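Local coordinates for MaoC domain protein dehydratase (Chloroflexus aurantiacus, PDB 4E3E), which catalyses the reversible dehydration of (2R,3S)-beta-methylmalyl-CoA to mesaconyl-CoA, a step of the glyoxylate assimilation cycle that regenerates acetyl-CoA, at residues G202-H207 with W292-A297; V312-T317 with F342-L347. All coordinates share one frame; numbering follows the deposited sequence.

Contact 1: residues G202-H207 with W292-A297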
ATOM      1  N   GLY A 202     -32.665  11.322  16.075  1.00 26.83           N
ATOM      2  CA  GLY A 202     -32.888  12.507  15.292  1.00 27.46           C
ATOM      3  C   GLY A 202     -31.766  13.514  15.285  1.00 28.10           C
ATOM      4  O   GLY A 202     -31.761  14.397  14.489  1.00 28.83           O
ATOM      5  N   GLU A 203     -30.785  13.329  16.133  1.00 27.16           N
ATOM      6  CA  GLU A 203     -29.672  14.231  16.155  1.00 31.20           C
ATOM      7  C   GLU A 203     -28.811  14.080  14.926  1.00 30.13           C
ATOM      8  O   GLU A 203     -28.687  13.016  14.386  1.00 30.79           O
ATOM      9  CB  GLU A 203     -28.878  14.104  17.436  1.00 31.99           C
ATOM     10  CG  GLU A 203     -27.570  13.403  17.333  1.00 31.80           C
ATOM     11  CD  GLU A 203     -26.819  13.405  18.634  1.00 36.63           C
ATOM     12  OE1 GLU A 203     -26.922  12.449  19.375  1.00 36.39           O
ATOM     13  OE2 GLU A 203     -26.117  14.361  18.900  1.00 41.89           O
ATOM     14  N   LYS A 204     -28.245  15.187  14.495  1.00 30.51           N
ATOM     15  CA  LYS A 204     -27.378  15.223  13.342  1.00 30.35           C
ATOM     16  C   LYS A 204     -25.980  15.589  13.752  1.00 28.26           C
ATOM     17  O   LYS A 204     -25.789  16.420  14.595  1.00 32.41           O
ATOM     18  CB  LYS A 204     -27.887  16.188  12.298  1.00 27.87           C
ATOM     19  CG  LYS A 204     -29.265  15.852  11.815  1.00 30.33           C
ATOM     20  CD  LYS A 204     -29.576  16.564  10.538  1.00 38.01           C
ATOM     21  CE  LYS A 204     -31.027  16.946  10.512  1.00 44.20           C
ATOM     22  NZ  LYS A 204     -31.563  16.654   9.174  1.00 53.42           N
ATOM     23  N   ILE A 205     -25.013  14.917  13.156  1.00 26.17           N
ATOM     24  CA  ILE A 205     -23.602  15.048  13.523  1.00 24.41           C
ATOM     25  C   ILE A 205     -22.740  15.415  12.314  1.00 29.17           C
ATOM     26  O   ILE A 205     -22.644  14.643  11.352  1.00 30.05           O
ATOM     27  CB  ILE A 205     -23.077  13.729  14.111  1.00 24.27           C
ATOM     28  CG1 ILE A 205     -23.975  13.281  15.274  1.00 23.56           C
ATOM     29  CG2 ILE A 205     -21.627  13.878  14.558  1.00 26.44           C
ATOM     30  CD1 ILE A 205     -23.728  11.853  15.711  1.00 23.64           C
ATOM     31  N   ASP A 206     -22.112  16.585  12.371  1.00 30.76           N
ATOM     32  CA  ASP A 206     -21.200  17.041  11.323  1.00 29.27           C
ATOM     33  C   ASP A 206     -19.824  16.455  11.623  1.00 28.70           C
ATOM     34  O   ASP A 206     -19.237  16.781  12.652  1.00 28.13           O
ATOM     35  CB  ASP A 206     -21.160  18.572  11.335  1.00 34.76           C
ATOM     36  CG  ASP A 206     -20.305  19.167  10.225  1.00 37.35           C
ATOM     37  OD1 ASP A 206     -19.557  18.440   9.547  1.00 29.80           O
ATOM     38  OD2 ASP A 206     -20.382  20.398  10.035  1.00 48.38           O
ATOM     39  N   HIS A 207     -19.309  15.593  10.740  1.00 26.84           N
ATOM     40  CA  HIS A 207     -18.007  14.945  10.982  1.00 27.78           C
ATOM     41  C   HIS A 207     -16.811  15.819  10.694  1.00 27.48           C
ATOM     42  O   HIS A 207     -15.669  15.429  10.984  1.00 27.50           O
ATOM     43  CB  HIS A 207     -17.917  13.594  10.273  1.00 25.41           C
ATOM     44  CG  HIS A 207     -18.996  12.641  10.689  1.00 25.47           C
ATOM     45  ND1 HIS A 207     -19.191  12.290  11.984  1.00 27.21           N
ATOM     46  CD2 HIS A 207     -19.984  11.994   9.954  1.00 26.20           C
ATOM     47  CE1 HIS A 207     -20.241  11.453  12.069  1.00 24.36           C
ATOM     48  NE2 HIS A 207     -20.724  11.266  10.828  1.00 26.37           N
ATOM     49  N   TRP A 292     -21.740  13.644   7.049  1.00 26.33           N
ATOM     50  CA  TRP A 292     -22.531  13.886   8.248  1.00 28.79           C
ATOM     51  C   TRP A 292     -23.471  12.733   8.497  1.00 29.64           C
ATOM     52  O   TRP A 292     -23.834  11.999   7.573  1.00 29.77           O
ATOM     53  CB  TRP A 292     -23.265  15.230   8.174  1.00 28.93           C
ATOM     54  CG  TRP A 292     -24.343  15.299   7.118  1.00 29.86           C
ATOM     55  CD1 TRP A 292     -24.220  15.711   5.787  1.00 35.21           C
ATOM     56  CD2 TRP A 292     -25.755  14.950   7.279  1.00 30.04           C
ATOM     57  NE1 TRP A 292     -25.432  15.644   5.139  1.00 36.35           N
ATOM     58  CE2 TRP A 292     -26.392  15.190   5.977  1.00 32.49           C
ATOM     59  CE3 TRP A 292     -26.528  14.472   8.333  1.00 32.70           C
ATOM     60  CZ2 TRP A 292     -27.740  14.961   5.768  1.00 34.82           C
ATOM     61  CZ3 TRP A 292     -27.893  14.249   8.112  1.00 37.91           C
ATOM     62  CH2 TRP A 292     -28.482  14.486   6.859  1.00 37.59           C
ATOM     63  N   SER A 293     -23.865  12.551   9.748  1.00 27.24           N
ATOM     64  CA  SER A 293     -24.739  11.434  10.108  1.00 27.80           C
ATOM     65  C   SER A 293     -25.966  11.866  10.886  1.00 28.74           C
ATOM     66  O   SER A 293     -25.947  12.879  11.590  1.00 28.15           O
ATOM     67  CB  SER A 293     -23.979  10.358  10.890  1.00 25.01           C
ATOM     68  OG  SER A 293     -22.919   9.845  10.094  1.00 25.26           O
ATOM     69  N   GLU A 294     -27.033  11.083  10.753  1.00 26.87           N
ATOM     70  CA  GLU A 294     -28.226  11.260  11.577  1.00 29.11           C
ATOM     71  C   GLU A 294     -28.468   9.969  12.342  1.00 28.16           C
ATOM     72  O   GLU A 294     -28.292   8.881  11.775  1.00 26.94           O
ATOM     73  CB  GLU A 294     -29.428  11.574  10.697  1.00 31.88           C
ATOM     74  CG  GLU A 294     -30.738  11.675  11.464  1.00 32.29           C
ATOM     75  CD  GLU A 294     -31.896  12.069  10.576  1.00 41.56           C
ATOM     76  OE1 GLU A 294     -31.674  12.309   9.378  1.00 44.02           O
ATOM     77  OE2 GLU A 294     -33.028  12.137  11.087  1.00 54.48           O
ATOM     78  N   ILE A 295     -28.852  10.077  13.619  1.00 25.43           N
ATOM     79  CA  ILE A 295     -29.307   8.899  14.343  1.00 26.43           C
ATOM     80  C   ILE A 295     -30.781   8.692  13.968  1.00 28.90           C
ATOM     81  O   ILE A 295     -31.662   9.419  14.465  1.00 28.44           O
ATOM     82  CB  ILE A 295     -29.143   9.022  15.881  1.00 24.68           C
ATOM     83  CG1 ILE A 295     -27.707   9.435  16.278  1.00 25.42           C
ATOM     84  CG2 ILE A 295     -29.600   7.727  16.574  1.00 26.65           C
ATOM     85  CD1 ILE A 295     -26.597   8.504  15.798  1.00 28.06           C
ATOM     86  N   LEU A 296     -31.040   7.733  13.071  1.00 23.23           N
ATOM     87  CA  LEU A 296     -32.410   7.411  12.630  1.00 25.23           C
ATOM     88  C   LEU A 296     -33.216   6.733  13.727  1.00 27.23           C
ATOM     89  O   LEU A 296     -34.419   6.968  13.864  1.00 31.92           O
ATOM     90  CB  LEU A 296     -32.390   6.507  11.403  1.00 26.35           C
ATOM     91  CG  LEU A 296     -31.750   7.106  10.152  1.00 28.10           C
ATOM     92  CD1 LEU A 296     -31.738   6.081   9.025  1.00 30.44           C
ATOM     93  CD2 LEU A 296     -32.455   8.396   9.745  1.00 26.79           C
ATOM     94  N   ALA A 297     -32.544   5.896  14.518  1.00 26.68           N
ATOM     95  CA  ALA A 297     -33.223   5.078  15.515  1.00 26.93           C
ATOM     96  C   ALA A 297     -32.233   4.522  16.501  1.00 28.74           C
ATOM     97  O   ALA A 297     -31.031   4.381  16.194  1.00 26.37           O
ATOM     98  CB  ALA A 297     -33.972   3.929  14.845  1.00 27.65           C
TER
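Ile205 and Ser293 form a hydrogen-bonded pair where strand 204-212, outermost on its side of the antiparallel hot dog sheet within this chain, joins strand 288-300, showing how one edge strand can offer different chemistry on its two faces. Two bonds close the pair: Ile205 N to Ser293 O at 2.7 Å and Ser293 N to Ile205 O at 2.9 Å. The pairing runs on toward the start of 202-207, with Ile295 N bonded to Glu203 O and Gly202 N to Ile295 O. Gly202 has a positive phi of 92°, at which a CB would jam against the preceding carbonyl oxygen.

On the face of Ile205 and Ser293, the edge of the His207 imidazole meets the serine hydroxyl, NE2 lying 2.7 Å from Ser293 OG with the oxygen in the ring plane. A chi1 of -61° sets that OG opposite the carbonyl carbon and beside its own backbone N, where it meets NE2. The ring also has Ile205 O over its centre, 3.9 Å above the plane, and its other nitrogen, ND1, bonds to Asn263 O of helix 250-265, which probably holds the ring in its rotation.

On the face of Lys204, Trp292 and Glu294, the lysine chain runs alongside the indole, Lys204 CD touching Trp292 CZ3 at 3.8 Å. Trp292 NE1 bonds to Pro326 O, and Phe325 meets the indole edge-to-face. Lys204 NZ is 4.4 Å from Glu294 OE1, too far for a salt bridge.

Glu203 and Ile295 lie side by side, CG to CG1 at 4.1 Å, while the Glu203 carboxylate forms a salt bridge with Lys4 of the second subunit. The chemistry differs between the two faces: a directional histidine-serine pair on one, aliphatic-on-aromatic contact with at most a weak charge attraction on the other.

Contact 2: residues V312-T317 with F342-L347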
ATOM      1  N   VAL A 312     -28.138   4.296  11.690  1.00 28.57           N
ATOM      2  CA  VAL A 312     -27.472   5.535  11.315  1.00 25.55           C
ATOM      3  C   VAL A 312     -27.620   5.757   9.821  1.00 26.27           C
ATOM      4  O   VAL A 312     -27.493   4.812   9.036  1.00 26.20           O
ATOM      5  CB  VAL A 312     -25.968   5.487  11.687  1.00 26.40           C
ATOM      6  CG1 VAL A 312     -25.233   6.783  11.295  1.00 23.07           C
ATOM      7  CG2 VAL A 312     -25.779   5.179  13.175  1.00 24.83           C
ATOM      8  N   ARG A 313     -27.907   7.001   9.437  1.00 23.88           N
ATOM      9  CA  ARG A 313     -27.721   7.433   8.062  1.00 27.01           C
ATOM     10  C   ARG A 313     -26.465   8.291   8.003  1.00 29.82           C
ATOM     11  O   ARG A 313     -26.382   9.320   8.681  1.00 28.17           O
ATOM     12  CB  ARG A 313     -28.906   8.261   7.554  1.00 27.35           C
ATOM     13  CG  ARG A 313     -28.759   8.674   6.088  1.00 29.97           C
ATOM     14  CD  ARG A 313     -29.838   9.666   5.592  1.00 30.22           C
ATOM     15  NE  ARG A 313     -31.198   9.242   5.940  1.00 32.97           N
ATOM     16  CZ  ARG A 313     -31.847   8.207   5.404  1.00 34.74           C
ATOM     17  NH1 ARG A 313     -31.285   7.451   4.460  1.00 33.69           N
ATOM     18  NH2 ARG A 313     -33.072   7.917   5.829  1.00 40.61           N
ATOM     19  N   THR A 314     -25.487   7.873   7.200  1.00 23.57           N
ATOM     20  CA  THR A 314     -24.363   8.757   6.900  1.00 23.96           C
ATOM     21  C   THR A 314     -24.473   9.220   5.461  1.00 24.37           C
ATOM     22  O   THR A 314     -24.625   8.412   4.540  1.00 27.35           O
ATOM     23  CB  THR A 314     -23.015   8.096   7.180  1.00 23.93           C
ATOM     24  OG1 THR A 314     -22.979   7.666   8.563  1.00 25.49           O
ATOM     25  CG2 THR A 314     -21.874   9.068   6.917  1.00 24.23           C
ATOM     26  N   VAL A 315     -24.401  10.526   5.277  1.00 25.14           N
ATOM     27  CA  VAL A 315     -24.491  11.130   3.957  1.00 27.81           C
ATOM     28  C   VAL A 315     -23.120  11.704   3.615  1.00 28.59           C
ATOM     29  O   VAL A 315     -22.568  12.482   4.397  1.00 28.49           O
ATOM     30  CB  VAL A 315     -25.533  12.273   3.966  1.00 28.17           C
ATOM     31  CG1 VAL A 315     -25.586  12.968   2.616  1.00 27.40           C
ATOM     32  CG2 VAL A 315     -26.906  11.725   4.337  1.00 32.01           C
ATOM     33  N   ALA A 316     -22.559  11.307   2.469  1.00 27.84           N
ATOM     34  CA  ALA A 316     -21.287  11.880   2.014  1.00 27.64           C
ATOM     35  C   ALA A 316     -21.549  12.926   0.940  1.00 27.53           C
ATOM     36  O   ALA A 316     -22.417  12.752   0.070  1.00 28.52           O
ATOM     37  CB  ALA A 316     -20.324  10.808   1.504  1.00 24.49           C
ATOM     38  N   THR A 317     -20.791  13.992   0.991  1.00 26.04           N
ATOM     39  CA  THR A 317     -20.905  15.054   0.023  1.00 29.04           C
ATOM     40  C   THR A 317     -19.549  15.371  -0.538  1.00 29.38           C
ATOM     41  O   THR A 317     -18.560  15.056   0.046  1.00 29.04           O
ATOM     42  CB  THR A 317     -21.486  16.327   0.635  1.00 29.37           C
ATOM     43  OG1 THR A 317     -20.689  16.751   1.719  1.00 31.97           O
ATOM     44  CG2 THR A 317     -22.832  16.083   1.144  1.00 30.41           C
ATOM     45  N   PHE A 342     -26.196   6.445   2.935  1.00 24.05           N
ATOM     46  CA  PHE A 342     -25.851   5.114   3.453  1.00 26.79           C
ATOM     47  C   PHE A 342     -26.567   4.899   4.782  1.00 29.66           C
ATOM     48  O   PHE A 342     -26.393   5.684   5.707  1.00 29.37           O
ATOM     49  CB  PHE A 342     -24.317   5.021   3.624  1.00 24.26           C
ATOM     50  CG  PHE A 342     -23.804   3.655   4.038  1.00 28.09           C
ATOM     51  CD1 PHE A 342     -24.067   2.519   3.273  1.00 29.07           C
ATOM     52  CD2 PHE A 342     -22.999   3.516   5.181  1.00 30.19           C
ATOM     53  CE1 PHE A 342     -23.575   1.266   3.663  1.00 27.69           C
ATOM     54  CE2 PHE A 342     -22.501   2.264   5.573  1.00 27.27           C
ATOM     55  CZ  PHE A 342     -22.797   1.144   4.809  1.00 28.56           C
ATOM     56  N   ASP A 343     -27.369   3.840   4.871  1.00 26.35           N
ATOM     57  CA  ASP A 343     -28.242   3.600   6.014  1.00 25.82           C
ATOM     58  C   ASP A 343     -27.833   2.240   6.562  1.00 25.89           C
ATOM     59  O   ASP A 343     -27.935   1.227   5.873  1.00 27.95           O
ATOM     60  CB  ASP A 343     -29.713   3.625   5.508  1.00 26.59           C
ATOM     61  CG  ASP A 343     -30.747   3.076   6.514  1.00 29.02           C
ATOM     62  OD1 ASP A 343     -30.443   2.591   7.641  1.00 27.38           O
ATOM     63  OD2 ASP A 343     -31.934   3.129   6.145  1.00 32.63           O
ATOM     64  N   TYR A 344     -27.354   2.216   7.801  1.00 23.82           N
ATOM     65  CA  TYR A 344     -26.747   1.024   8.348  1.00 23.28           C
ATOM     66  C   TYR A 344     -26.949   1.005   9.845  1.00 25.78           C
ATOM     67  O   TYR A 344     -27.468   1.964  10.432  1.00 27.66           O
ATOM     68  CB  TYR A 344     -25.243   0.956   7.988  1.00 23.45           C
ATOM     69  CG  TYR A 344     -24.428   2.144   8.471  1.00 25.27           C
ATOM     70  CD1 TYR A 344     -24.635   3.422   7.933  1.00 24.98           C
ATOM     71  CD2 TYR A 344     -23.466   2.001   9.487  1.00 22.87           C
ATOM     72  CE1 TYR A 344     -23.905   4.519   8.370  1.00 28.42           C
ATOM     73  CE2 TYR A 344     -22.728   3.101   9.934  1.00 26.94           C
ATOM     74  CZ  TYR A 344     -22.953   4.363   9.361  1.00 26.40           C
ATOM     75  OH  TYR A 344     -22.232   5.467   9.789  1.00 24.36           O
ATOM     76  N   THR A 345     -26.548  -0.095  10.457  1.00 24.72           N
ATOM     77  CA  THR A 345     -26.736  -0.296  11.876  1.00 26.49           C
ATOM     78  C   THR A 345     -25.400  -0.620  12.538  1.00 29.38           C
ATOM     79  O   THR A 345     -24.677  -1.555  12.120  1.00 29.19           O
ATOM     80  CB  THR A 345     -27.741  -1.424  12.134  1.00 26.20           C
ATOM     81  OG1 THR A 345     -29.002  -1.070  11.554  1.00 25.09           O
ATOM     82  CG2 THR A 345     -27.933  -1.657  13.631  1.00 25.14           C
ATOM     83  N   VAL A 346     -25.081   0.155  13.573  1.00 24.28           N
ATOM     84  CA  VAL A 346     -23.835  -0.022  14.312  1.00 26.20           C
ATOM     85  C   VAL A 346     -24.141  -0.604  15.682  1.00 27.02           C
ATOM     86  O   VAL A 346     -25.268  -0.494  16.188  1.00 27.47           O
ATOM     87  CB  VAL A 346     -23.073   1.308  14.474  1.00 23.22           C
ATOM     88  CG1 VAL A 346     -22.663   1.859  13.107  1.00 21.77           C
ATOM     89  CG2 VAL A 346     -23.930   2.334  15.232  1.00 26.03           C
ATOM     90  N   LEU A 347     -23.147  -1.249  16.271  1.00 25.54           N
ATOM     91  CA  LEU A 347     -23.228  -1.671  17.657  1.00 24.84           C
ATOM     92  C   LEU A 347     -22.417  -0.673  18.481  1.00 25.32           C
ATOM     93  O   LEU A 347     -21.347  -0.242  18.039  1.00 27.73           O
ATOM     94  CB  LEU A 347     -22.667  -3.088  17.835  1.00 25.01           C
ATOM     95  CG  LEU A 347     -23.249  -4.215  16.967  1.00 25.58           C
ATOM     96  CD1 LEU A 347     -22.497  -5.519  17.204  1.00 31.05           C
ATOM     97  CD2 LEU A 347     -24.739  -4.407  17.225  1.00 28.98           C
TER
HETATM   98  O   HOH W   1     -33.925   4.881   5.831  1.00 50.17           O
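The phenol of Tyr344 shares a hydrogen bond with Thr314, OH to OG1 at 2.6 Å, with OG1 at the ring edge and in its plane. Val312 CB sits over one face in a CH-pi contact, 4.2 Å from the ring centroid, and its CG1 reaches toward the OH; Phe342 CE2 lies over the opposite face. Tyr344 CG stands between its backbone N and carbonyl carbon (chi1 58°), which swings the ring across to Val312 and Thr314. A phenylalanine here could keep the sandwich of Val312 and Phe342, but would probably leave Thr314 OG1 with Ser293 and without its phenolic mate.

Val312 CG2 packs on Val346 CG2 at 4.0 Å. On the other face a water bridges Arg313 NH2 and Asp343 OD2; Arg313 NH1 also makes a salt bridge to Asp341, and Asp343 OD2 one to Arg311. Antiparallel backbone bonds set the register, Val312 N to Tyr344 O being almost straight at 176°. The Tyr344 side chain lies about 9 Å from that of Ser65, a probable substrate-binding residue. Strand 338-349 is flanked on its far side by strand 270-278, where Tyr344 touches Ile271, and strand 307-318 by strand 288-300.

How the contacts relate
Contacts 1 and 2 are consecutive steps in one sheet, sharing no strand but joined because strands 288-300 and 307-318 are neighbours. Their centres lie 8 Å apart. Trp292 O accepts Val315 N, and Ser293 OG meets Thr314 OG1 at 2.7 Å, so a run of polar groups, His207, Ser293, Thr314 and Tyr344, passes from the edge strand into the interior. Contact 1 is partly buried, 18 Å from the chain centre, and reaches the second subunit; contact 2 is buried and meets no other chain. Chemistry follows place: charged chains at the edge reach partners outside the pair, whereas the inner pair holds a ring between Val312 and Phe342 on one face and water-bridged Arg313 and Asp343 on the other.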